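Local coordinates for protein PbICP-C (Plasmodium berghei, PDB 3PNR) that probably inhibits papain-like cysteine proteases, as a falstatin-type, chagasin-like inhibitor of the malaria parasite Plasmodium berghei, at residues Tyr162-Tyr167 / Thr179-Val184; Ser97-Val102 / Gly155-Lys160; Gly66-Leu71 / Tyr168-Pro173. All coordinates share one frame; numbering follows the deposited sequence.

Interaction 1: Tyr162-Tyr167 / Thr179-Val184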
loop_
_atom_site.group_PDB
_atom_site.type_symbol
_atom_site.label_atom_id
_atom_site.label_comp_id
_atom_site.label_asym_id
_atom_site.label_seq_id
_atom_site.Cartn_x
_atom_site.Cartn_y
_atom_site.Cartn_z
ATOM N N TYR B 162 -28.027 15.765 3.145
ATOM C CA TYR B 162 -27.009 14.961 3.817
ATOM C C TYR B 162 -26.119 14.288 2.779
ATOM O O TYR B 162 -26.543 13.342 2.107
ATOM C CB TYR B 162 -27.653 13.892 4.708
ATOM C CG TYR B 162 -28.251 14.433 5.980
ATOM C CD1 TYR B 162 -27.442 14.806 7.044
ATOM C CD2 TYR B 162 -29.625 14.570 6.119
ATOM C CE1 TYR B 162 -27.982 15.299 8.209
ATOM C CE2 TYR B 162 -30.174 15.062 7.278
ATOM C CZ TYR B 162 -29.349 15.426 8.323
ATOM O OH TYR B 162 -29.897 15.922 9.487
ATOM N N ILE B 163 -24.895 14.790 2.649
ATOM C CA ILE B 163 -23.910 14.217 1.736
ATOM C C ILE B 163 -22.939 13.327 2.505
ATOM O O ILE B 163 -22.308 13.772 3.467
ATOM C CB ILE B 163 -23.115 15.319 1.022
ATOM C CG1 ILE B 163 -24.075 16.376 0.470
ATOM C CG2 ILE B 163 -22.251 14.721 -0.074
ATOM C CD1 ILE B 163 -23.425 17.367 -0.460
ATOM N N VAL B 164 -22.821 12.070 2.089
ATOM C CA VAL B 164 -22.014 11.110 2.844
ATOM C C VAL B 164 -20.735 10.652 2.135
ATOM O O VAL B 164 -20.764 10.146 1.013
ATOM C CB VAL B 164 -22.842 9.892 3.270
ATOM C CG1 VAL B 164 -22.000 8.955 4.113
ATOM C CG2 VAL B 164 -24.069 10.343 4.040
ATOM N N TYR B 165 -19.608 10.854 2.802
ATOM C CA TYR B 165 -18.327 10.376 2.307
ATOM C C TYR B 165 -17.760 9.390 3.306
ATOM O O TYR B 165 -18.010 9.496 4.511
ATOM C CB TYR B 165 -17.340 11.527 2.180
ATOM C CG TYR B 165 -17.722 12.588 1.183
ATOM C CD1 TYR B 165 -17.496 12.401 -0.174
ATOM C CD2 TYR B 165 -18.281 13.790 1.599
ATOM C CE1 TYR B 165 -17.829 13.373 -1.091
ATOM C CE2 TYR B 165 -18.617 14.775 0.688
ATOM C CZ TYR B 165 -18.388 14.559 -0.658
ATOM O OH TYR B 165 -18.715 15.528 -1.575
ATOM N N SER B 166 -16.977 8.435 2.827
ATOM C CA SER B 166 -16.258 7.586 3.756
ATOM C C SER B 166 -14.925 7.134 3.207
ATOM O O SER B 166 -14.777 6.890 2.011
ATOM C CB SER B 166 -17.101 6.388 4.181
ATOM O OG SER B 166 -16.723 5.961 5.481
ATOM N N TYR B 167 -13.961 7.047 4.118
ATOM C CA TYR B 167 -12.628 6.536 3.862
ATOM C C TYR B 167 -12.632 5.147 4.468
ATOM O O TYR B 167 -12.653 4.996 5.693
ATOM C CB TYR B 167 -11.622 7.425 4.591
ATOM C CG TYR B 167 -10.172 7.301 4.165
ATOM C CD1 TYR B 167 -9.793 7.492 2.843
ATOM C CD2 TYR B 167 -9.174 7.039 5.101
ATOM C CE1 TYR B 167 -8.461 7.396 2.459
ATOM C CE2 TYR B 167 -7.848 6.947 4.731
ATOM C CZ TYR B 167 -7.495 7.128 3.410
ATOM O OH TYR B 167 -6.177 7.032 3.041
ATOM N N THR B 179 -16.162 8.083 8.482
ATOM C CA THR B 179 -17.269 8.583 7.684
ATOM C C THR B 179 -17.502 10.068 7.914
ATOM O O THR B 179 -17.515 10.531 9.057
ATOM C CB THR B 179 -18.534 7.794 7.993
ATOM O OG1 THR B 179 -18.239 6.390 7.900
ATOM C CG2 THR B 179 -19.649 8.157 7.026
ATOM N N LYS B 180 -17.655 10.813 6.822
ATOM C CA LYS B 180 -17.942 12.243 6.893
ATOM C C LYS B 180 -19.305 12.576 6.293
ATOM O O LYS B 180 -19.506 12.452 5.084
ATOM C CB LYS B 180 -16.871 13.066 6.177
ATOM C CG LYS B 180 -15.437 12.783 6.607
ATOM C CD LYS B 180 -15.221 12.893 8.110
ATOM C CE LYS B 180 -13.730 12.982 8.431
ATOM N NZ LYS B 180 -13.381 12.260 9.689
ATOM N N ILE B 181 -20.236 12.992 7.149
ATOM C CA ILE B 181 -21.510 13.540 6.701
ATOM C C ILE B 181 -21.444 15.061 6.624
ATOM O O ILE B 181 -21.166 15.730 7.615
ATOM C CB ILE B 181 -22.635 13.191 7.667
ATOM C CG1 ILE B 181 -22.649 11.686 7.940
ATOM C CG2 ILE B 181 -23.974 13.703 7.121
ATOM C CD1 ILE B 181 -23.083 11.331 9.340
ATOM N N ILE B 182 -21.691 15.603 5.440
ATOM C CA ILE B 182 -21.819 17.043 5.281
ATOM C C ILE B 182 -23.296 17.386 5.289
ATOM O O ILE B 182 -24.063 16.873 4.467
ATOM C CB ILE B 182 -21.224 17.533 3.955
ATOM C CG1 ILE B 182 -19.866 16.880 3.711
ATOM C CG2 ILE B 182 -21.118 19.048 3.954
ATOM C CD1 ILE B 182 -19.001 16.846 4.939
ATOM N N TYR B 183 -23.697 18.236 6.230
ATOM C CA TYR B 183 -25.069 18.721 6.276
ATOM C C TYR B 183 -25.155 20.094 5.615
ATOM O O TYR B 183 -24.886 21.117 6.242
ATOM C CB TYR B 183 -25.586 18.775 7.709
ATOM C CG TYR B 183 -27.043 19.147 7.778
ATOM C CD1 TYR B 183 -28.012 18.334 7.204
ATOM C CD2 TYR B 183 -27.451 20.317 8.404
ATOM C CE1 TYR B 183 -29.350 18.670 7.255
ATOM C CE2 TYR B 183 -28.787 20.664 8.463
ATOM C CZ TYR B 183 -29.733 19.838 7.888
ATOM O OH TYR B 183 -31.067 20.182 7.946
ATOM N N VAL B 184 -25.524 20.095 4.339
ATOM C CA VAL B 184 -25.529 21.306 3.528
ATOM C C VAL B 184 -26.929 21.907 3.392
ATOM O O VAL B 184 -27.907 21.199 3.135
ATOM C CB VAL B 184 -24.968 21.026 2.120
ATOM C CG1 VAL B 184 -25.153 22.239 1.216
ATOM C CG2 VAL B 184 -23.504 20.624 2.203
#

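Interaction 2: Ser97-Val102 / Gly155-Lys160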
loop_
_atom_site.group_PDB
_atom_site.type_symbol
_atom_site.label_atom_id
_atom_site.label_comp_id
_atom_site.label_asym_id
_atom_site.label_seq_id
_atom_site.Cartn_x
_atom_site.Cartn_y
_atom_site.Cartn_z
ATOM N N SER B 97 -28.741 15.510 -9.738
ATOM C CA SER B 97 -30.196 15.627 -9.683
ATOM C C SER B 97 -30.635 17.059 -9.980
ATOM O O SER B 97 -29.802 17.950 -10.158
ATOM C CB SER B 97 -30.739 15.176 -8.322
ATOM O OG SER B 97 -30.505 16.154 -7.321
ATOM N N GLU B 98 -31.945 17.273 -10.038
ATOM C CA GLU B 98 -32.485 18.603 -10.275
ATOM C C GLU B 98 -32.112 19.544 -9.134
ATOM O O GLU B 98 -31.857 20.728 -9.353
ATOM C CB GLU B 98 -34.007 18.544 -10.439
ATOM C CG GLU B 98 -34.744 17.911 -9.260
ATOM C CD GLU B 98 -36.253 18.108 -9.332
ATOM O OE1 GLU B 98 -36.787 18.257 -10.453
ATOM O OE2 GLU B 98 -36.904 18.111 -8.264
ATOM N N GLU B 99 -32.065 19.005 -7.920
ATOM C CA GLU B 99 -31.826 19.805 -6.724
ATOM C C GLU B 99 -30.345 20.034 -6.437
ATOM O O GLU B 99 -29.941 21.135 -6.060
ATOM C CB GLU B 99 -32.480 19.144 -5.510
ATOM C CG GLU B 99 -33.943 18.794 -5.709
ATOM C CD GLU B 99 -34.513 18.008 -4.548
ATOM O OE1 GLU B 99 -33.812 17.107 -4.038
ATOM O OE2 GLU B 99 -35.661 18.287 -4.147
ATOM N N ILE B 100 -29.538 18.991 -6.610
ATOM C CA ILE B 100 -28.130 19.052 -6.225
ATOM C C ILE B 100 -27.257 18.148 -7.093
ATOM O O ILE B 100 -27.738 17.181 -7.684
ATOM C CB ILE B 100 -27.952 18.651 -4.740
ATOM C CG1 ILE B 100 -26.534 18.970 -4.247
ATOM C CG2 ILE B 100 -28.306 17.175 -4.539
ATOM C CD1 ILE B 100 -26.427 19.096 -2.727
ATOM N N SER B 101 -25.971 18.471 -7.167
ATOM C CA SER B 101 -25.021 17.606 -7.859
ATOM C C SER B 101 -23.695 17.490 -7.093
ATOM O O SER B 101 -23.085 18.501 -6.716
ATOM C CB SER B 101 -24.779 18.090 -9.292
ATOM O OG SER B 101 -23.877 19.180 -9.309
ATOM N N VAL B 102 -23.270 16.250 -6.854
ATOM C CA VAL B 102 -22.004 15.987 -6.170
ATOM C C VAL B 102 -21.189 14.880 -6.853
ATOM O O VAL B 102 -21.723 13.849 -7.274
ATOM C CB VAL B 102 -22.207 15.661 -4.672
ATOM C CG1 VAL B 102 -20.924 15.942 -3.902
ATOM C CG2 VAL B 102 -23.363 16.476 -4.092
ATOM N N GLY B 155 -25.245 23.334 -5.466
ATOM C CA GLY B 155 -26.674 23.424 -5.226
ATOM C C GLY B 155 -27.432 23.979 -6.419
ATOM O O GLY B 155 -26.921 24.821 -7.161
ATOM N N HIS B 156 -28.656 23.498 -6.604
ATOM C CA HIS B 156 -29.501 23.943 -7.706
ATOM C C HIS B 156 -30.863 24.410 -7.200
ATOM O O HIS B 156 -31.650 25.000 -7.941
ATOM C CB HIS B 156 -29.690 22.813 -8.718
ATOM C CG HIS B 156 -28.422 22.366 -9.372
ATOM N ND1 HIS B 156 -28.157 21.044 -9.655
ATOM C CD2 HIS B 156 -27.344 23.066 -9.798
ATOM C CE1 HIS B 156 -26.974 20.947 -10.234
ATOM N NE2 HIS B 156 -26.459 22.161 -10.330
ATOM N N LYS B 157 -31.128 24.141 -5.929
ATOM C CA LYS B 157 -32.435 24.389 -5.350
ATOM C C LYS B 157 -32.326 24.444 -3.840
ATOM O O LYS B 157 -31.602 23.654 -3.236
ATOM C CB LYS B 157 -33.400 23.276 -5.755
ATOM C CG LYS B 157 -34.753 23.332 -5.070
ATOM C CD LYS B 157 -35.645 22.225 -5.595
ATOM C CE LYS B 157 -35.583 22.171 -7.115
ATOM N NZ LYS B 157 -36.195 20.928 -7.657
ATOM N N PRO B 158 -33.042 25.385 -3.221
ATOM C CA PRO B 158 -33.042 25.472 -1.759
ATOM C C PRO B 158 -33.400 24.130 -1.122
ATOM O O PRO B 158 -34.184 23.364 -1.691
ATOM C CB PRO B 158 -34.130 26.511 -1.476
ATOM C CG PRO B 158 -34.155 27.362 -2.703
ATOM C CD PRO B 158 -33.869 26.432 -3.845
ATOM N N GLY B 159 -32.823 23.851 0.043
ATOM C CA GLY B 159 -33.113 22.619 0.755
ATOM C C GLY B 159 -32.055 22.219 1.769
ATOM O O GLY B 159 -31.079 22.939 1.991
ATOM N N LYS B 160 -32.268 21.068 2.397
ATOM C CA LYS B 160 -31.291 20.481 3.309
ATOM C C LYS B 160 -30.832 19.135 2.761
ATOM O O LYS B 160 -31.652 18.292 2.392
ATOM C CB LYS B 160 -31.882 20.301 4.707
ATOM C CG LYS B 160 -32.276 21.595 5.388
ATOM C CD LYS B 160 -31.102 22.556 5.468
ATOM C CE LYS B 160 -31.475 23.805 6.251
ATOM N NZ LYS B 160 -32.744 24.421 5.758
#

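Interaction 3: Gly66-Leu71 / Tyr168-Pro173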
loop_
_atom_site.group_PDB
_atom_site.type_symbol
_atom_site.label_atom_id
_atom_site.label_comp_id
_atom_site.label_asym_id
_atom_site.label_seq_id
_atom_site.Cartn_x
_atom_site.Cartn_y
_atom_site.Cartn_z
ATOM N N GLY B 66 -4.551 1.268 1.389
ATOM C CA GLY B 66 -5.648 0.433 0.923
ATOM C C GLY B 66 -7.021 1.050 1.188
ATOM O O GLY B 66 -8.045 0.519 0.773
ATOM N N TYR B 67 -7.035 2.168 1.901
ATOM C CA TYR B 67 -8.239 2.964 2.065
ATOM C C TYR B 67 -8.417 3.936 0.905
ATOM O O TYR B 67 -7.448 4.545 0.444
ATOM C CB TYR B 67 -8.172 3.759 3.366
ATOM C CG TYR B 67 -8.199 2.901 4.599
ATOM C CD1 TYR B 67 -7.056 2.224 5.022
ATOM C CD2 TYR B 67 -9.362 2.766 5.352
ATOM C CE1 TYR B 67 -7.073 1.429 6.155
ATOM C CE2 TYR B 67 -9.388 1.976 6.496
ATOM C CZ TYR B 67 -8.242 1.310 6.888
ATOM O OH TYR B 67 -8.254 0.524 8.014
ATOM N N LEU B 68 -9.654 4.077 0.437
ATOM C CA LEU B 68 -10.000 5.173 -0.475
ATOM C C LEU B 68 -11.267 5.935 -0.050
ATOM O O LEU B 68 -12.113 5.410 0.670
ATOM C CB LEU B 68 -10.095 4.705 -1.938
ATOM C CG LEU B 68 -11.012 3.562 -2.389
ATOM C CD1 LEU B 68 -12.052 3.184 -1.343
ATOM C CD2 LEU B 68 -11.683 3.947 -3.701
ATOM N N TRP B 69 -11.373 7.183 -0.490
ATOM C CA TRP B 69 -12.560 7.997 -0.250
ATOM C C TRP B 69 -13.632 7.711 -1.298
ATOM O O TRP B 69 -13.375 7.815 -2.504
ATOM C CB TRP B 69 -12.195 9.475 -0.315
ATOM C CG TRP B 69 -11.446 9.973 0.869
ATOM C CD1 TRP B 69 -10.109 10.199 0.952
ATOM C CD2 TRP B 69 -11.995 10.317 2.154
ATOM N NE1 TRP B 69 -9.784 10.660 2.207
ATOM C CE2 TRP B 69 -10.924 10.744 2.962
ATOM C CE3 TRP B 69 -13.287 10.299 2.697
ATOM C CZ2 TRP B 69 -11.102 11.156 4.283
ATOM C CZ3 TRP B 69 -13.466 10.709 4.010
ATOM C CH2 TRP B 69 -12.380 11.132 4.788
ATOM N N VAL B 70 -14.830 7.361 -0.834
ATOM C CA VAL B 70 -15.965 7.099 -1.719
ATOM C C VAL B 70 -17.172 7.968 -1.355
ATOM O O VAL B 70 -17.550 8.058 -0.184
ATOM C CB VAL B 70 -16.372 5.624 -1.646
ATOM C CG1 VAL B 70 -17.412 5.287 -2.705
ATOM C CG2 VAL B 70 -15.159 4.756 -1.805
ATOM N N LEU B 71 -17.767 8.622 -2.348
ATOM C CA LEU B 71 -19.032 9.321 -2.122
ATOM C C LEU B 71 -20.138 8.284 -2.066
ATOM O O LEU B 71 -20.390 7.584 -3.045
ATOM C CB LEU B 71 -19.327 10.335 -3.220
ATOM C CG LEU B 71 -20.794 10.789 -3.268
ATOM C CD1 LEU B 71 -21.135 11.745 -2.126
ATOM C CD2 LEU B 71 -21.120 11.416 -4.621
ATOM N N TYR B 168 -12.647 4.128 3.613
ATOM C CA TYR B 168 -12.720 2.752 4.088
ATOM C C TYR B 168 -11.976 1.801 3.151
ATOM O O TYR B 168 -11.541 2.197 2.071
ATOM C CB TYR B 168 -14.186 2.314 4.288
ATOM C CG TYR B 168 -14.953 2.043 3.014
ATOM C CD1 TYR B 168 -15.465 3.090 2.248
ATOM C CD2 TYR B 168 -15.162 0.743 2.568
ATOM C CE1 TYR B 168 -16.161 2.846 1.074
ATOM C CE2 TYR B 168 -15.851 0.486 1.386
ATOM C CZ TYR B 168 -16.355 1.542 0.646
ATOM O OH TYR B 168 -17.051 1.298 -0.525
ATOM N N ARG B 169 -11.815 0.555 3.586
ATOM C CA ARG B 169 -11.274 -0.496 2.732
ATOM C C ARG B 169 -12.408 -1.370 2.191
ATOM O O ARG B 169 -13.174 -1.954 2.962
ATOM C CB ARG B 169 -10.290 -1.376 3.509
ATOM C CG ARG B 169 -9.065 -0.669 4.050
ATOM C CD ARG B 169 -8.177 -1.656 4.789
ATOM N NE ARG B 169 -6.768 -1.265 4.801
ATOM C CZ ARG B 169 -5.804 -1.962 5.403
ATOM N NH1 ARG B 169 -6.093 -3.087 6.048
ATOM N NH2 ARG B 169 -4.551 -1.537 5.363
ATOM N N PRO B 170 -12.514 -1.462 0.859
ATOM C CA PRO B 170 -13.542 -2.256 0.175
ATOM C C PRO B 170 -13.474 -3.728 0.555
ATOM O O PRO B 170 -14.488 -4.429 0.564
ATOM C CB PRO B 170 -13.181 -2.087 -1.300
ATOM C CG PRO B 170 -12.435 -0.788 -1.358
ATOM C CD PRO B 170 -11.679 -0.693 -0.078
ATOM N N PHE B 171 -12.269 -4.189 0.863
ATOM C CA PHE B 171 -12.043 -5.585 1.183
ATOM C C PHE B 171 -12.180 -5.848 2.676
ATOM O O PHE B 171 -12.067 -6.996 3.117
ATOM C CB PHE B 171 -10.664 -6.024 0.688
ATOM C CG PHE B 171 -9.526 -5.157 1.176
ATOM C CD1 PHE B 171 -9.117 -4.054 0.446
ATOM C CD2 PHE B 171 -8.855 -5.462 2.357
ATOM C CE1 PHE B 171 -8.069 -3.262 0.884
ATOM C CE2 PHE B 171 -7.801 -4.684 2.799
ATOM C CZ PHE B 171 -7.407 -3.578 2.060
ATOM N N SER B 172 -12.410 -4.783 3.447
ATOM C CA SER B 172 -12.638 -4.891 4.890
ATOM C C SER B 172 -13.249 -3.611 5.468
ATOM O O SER B 172 -12.605 -2.901 6.248
ATOM C CB SER B 172 -11.343 -5.235 5.626
ATOM O OG SER B 172 -11.633 -5.891 6.849
ATOM N N PRO B 173 -14.508 -3.329 5.088
ATOM C CA PRO B 173 -15.242 -2.086 5.353
ATOM C C PRO B 173 -15.430 -1.752 6.831
ATOM O O PRO B 173 -15.576 -0.584 7.173
ATOM C CB PRO B 173 -16.597 -2.339 4.695
ATOM C CG PRO B 173 -16.329 -3.374 3.671
ATOM C CD PRO B 173 -15.301 -4.260 4.268
#

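Interaction 1: Tyr162-Tyr167 / Thr179-Val184
Ile163 and Ile182 face each other as an antiparallel hydrogen-bonded pair, and both of their backbone amides are satisfied across the strands. The bond from Ile163 N to Ile182 O is 2.9 Å long and nearly straight, with 170° at the hydrogen, and the return bond from Ile182 N to Ile163 O measures 2.8 Å. Two residues further, Tyr165 and Lys180 repeat the exchange, with Tyr165 N 2.8 Å from Lys180 O and Lys180 N 2.7 Å from Tyr165 O. The axes of these two strand segments approach to 4.5 Å with their directions 163° apart, the geometry of a hairpin in one sheet of the inhibitor's immunoglobulin-like β-sandwich. At the non-hydrogen-bonded pair Ser166-Thr179 the side chains supply the polar link: OG of Ser166 and OG1 of Thr179 lie 2.9 Å apart, and either may donate. Ser166 OG reaches there by lying anti to its own amide nitrogen, and also has a weak bond to Asn178 O.

On the face that carries Ile163, Tyr165 and Ile182, CG1 of Ile182 meets the edge of the Tyr165 ring in its plane, 3.9 Å from CE2. The Tyr165 hydroxyl bonds to Ser151 OG, whereas the Lys180 ammonium leads away to a salt bridge with Glu43. On the other face CG2 of Ile181 lies at the edge of the Tyr162 ring, 3.6 Å from CD1. The Tyr183 ring lies obliquely over one face of Tyr162, planes at 38°; their closest carbons are doubtful.

Backbone bonds to strand 68-75 come from Tyr162 (His75), Val164 (Leu72, Gly73) and Ser166 (Val70), whereas Tyr167 bonds to Asn178. Because Ile163, Ile182, Tyr165 and Lys180 pair off their amides and carbonyls, the face of Ile163, Tyr165 and Ile182 meets Ile100 and Val102 with largely apolar surface.

Interaction 2: Ser97-Val102 / Gly155-Lys160
The imidazole of His156 presents an edge to the carbonyl oxygens of Ser97 and Glu98, which lie near its plane, with Ser97 O 3.5 Å from ND1. Nothing from 97-102 sits squarely over either ring face; Ser101 approaches obliquely, its OG 3.7 Å from CE1 of His156. With CG beside the backbone nitrogen (chi1 -63°), the ring lies along the 97-100 turn. The flat carboxylate of Glu98 is met through one oxygen, OE2, which forms a salt bridge of 3.0 Å with NZ of Lys157. A bend at chi3 (-46°) swings CE and NZ of Lys157 toward Glu98. The same chain passes Glu99, with Lys157 CD 3.8 Å from Glu99 CG.

In the β-sandwich, 155-160 is the link that leaves strand 146-155 of one sheet and enters strand 159-168 of the other, while Ser97-Ile100 is the turn between strands 95-96 and 100-107. The two meet at the non-hydrogen-bonded pair Ile100-Gly155, whose CA atoms are 4.7 Å apart. Just beyond it, His156 N donates to Glu99 O at 2.7 Å, a bent bond with 138° at the hydrogen.

The turn is closed by Ile100 O, which accepts from Ser97 N at 2.8 Å and from Ser97 OG, the hydroxyl lying on a lone pair in the carbonyl plane. Glu99 extends past Lys157 to a salt bridge of its own, from OE1 to Lys76 NZ.

Interaction 3: Gly66-Leu71 / Tyr168-Pro173
CG of Arg169 stands over the centre of the Tyr67 ring, 3.4 Å from its centroid and only 3° off the ring normal, a clear CH-pi contact. It joins the loop end leading into strand 68-75 to the turn after strand 159-168, which lie together at one end of the immunoglobulin-like sandwich. These probably correspond to the loops that enter the protease cleft in chagasin-type inhibitors; consistent with this, the turn touches the chain of another protein.

Extended from CG to NE, the arginine runs on past the ring rim, its guanidinium plane turned 33° from the ring. Next to this pair, Leu68 and Tyr168 form a hydrogen-bonded antiparallel pair: Leu68 N to Tyr168 O at 3.1 Å, and Tyr168 N to Leu68 O at 3.3 Å. The ring of Tyr168, its CG set between backbone nitrogen and carbonyl carbon, brings CE1 to 3.6 Å from CG2 of Val70. Leu68 CD1 meets Pro170 CG more loosely, at 4.0 Å.

Gly66 adopts a positive phi of 95°, which glycine readily takes, and its O lies 3.8 Å from Phe171 CE1.

Farther out, Tyr67 OH bonds to Ser175 O and Tyr168 OH to Pro87 O, fixing both rings at their far ends. Arg169 NH2 bonds to Thr65 O, while NH1 makes a salt bridge with an acidic side chain of another protein chain. The type I turn from Arg169 to Ser172 is closed by Ser172 N donating to Arg169 O at 3.0 Å.

How the interactions relate
From the N terminus, 66-71 comes first, and its partner 168-173 arrives almost a hundred residues later, so interaction 3 closes the longest loop. Inside that loop lies the whole of interaction 2, which opens at 97-102 and closes at 155-160, where the chain passes from one sheet to the other. Interaction 1 starts just afterwards, at 162-167, and closes at 179-184; because 168-173 falls within its hairpin, it crosses interaction 3. Strand 159-168 is the common thread. Ile163 packs on Ile100 and Val102 between the sheets, and Ser166 O is probably hydrogen-bonded to Val70 N, while interactions 2 and 3 occupy opposite sides of the chain's centre.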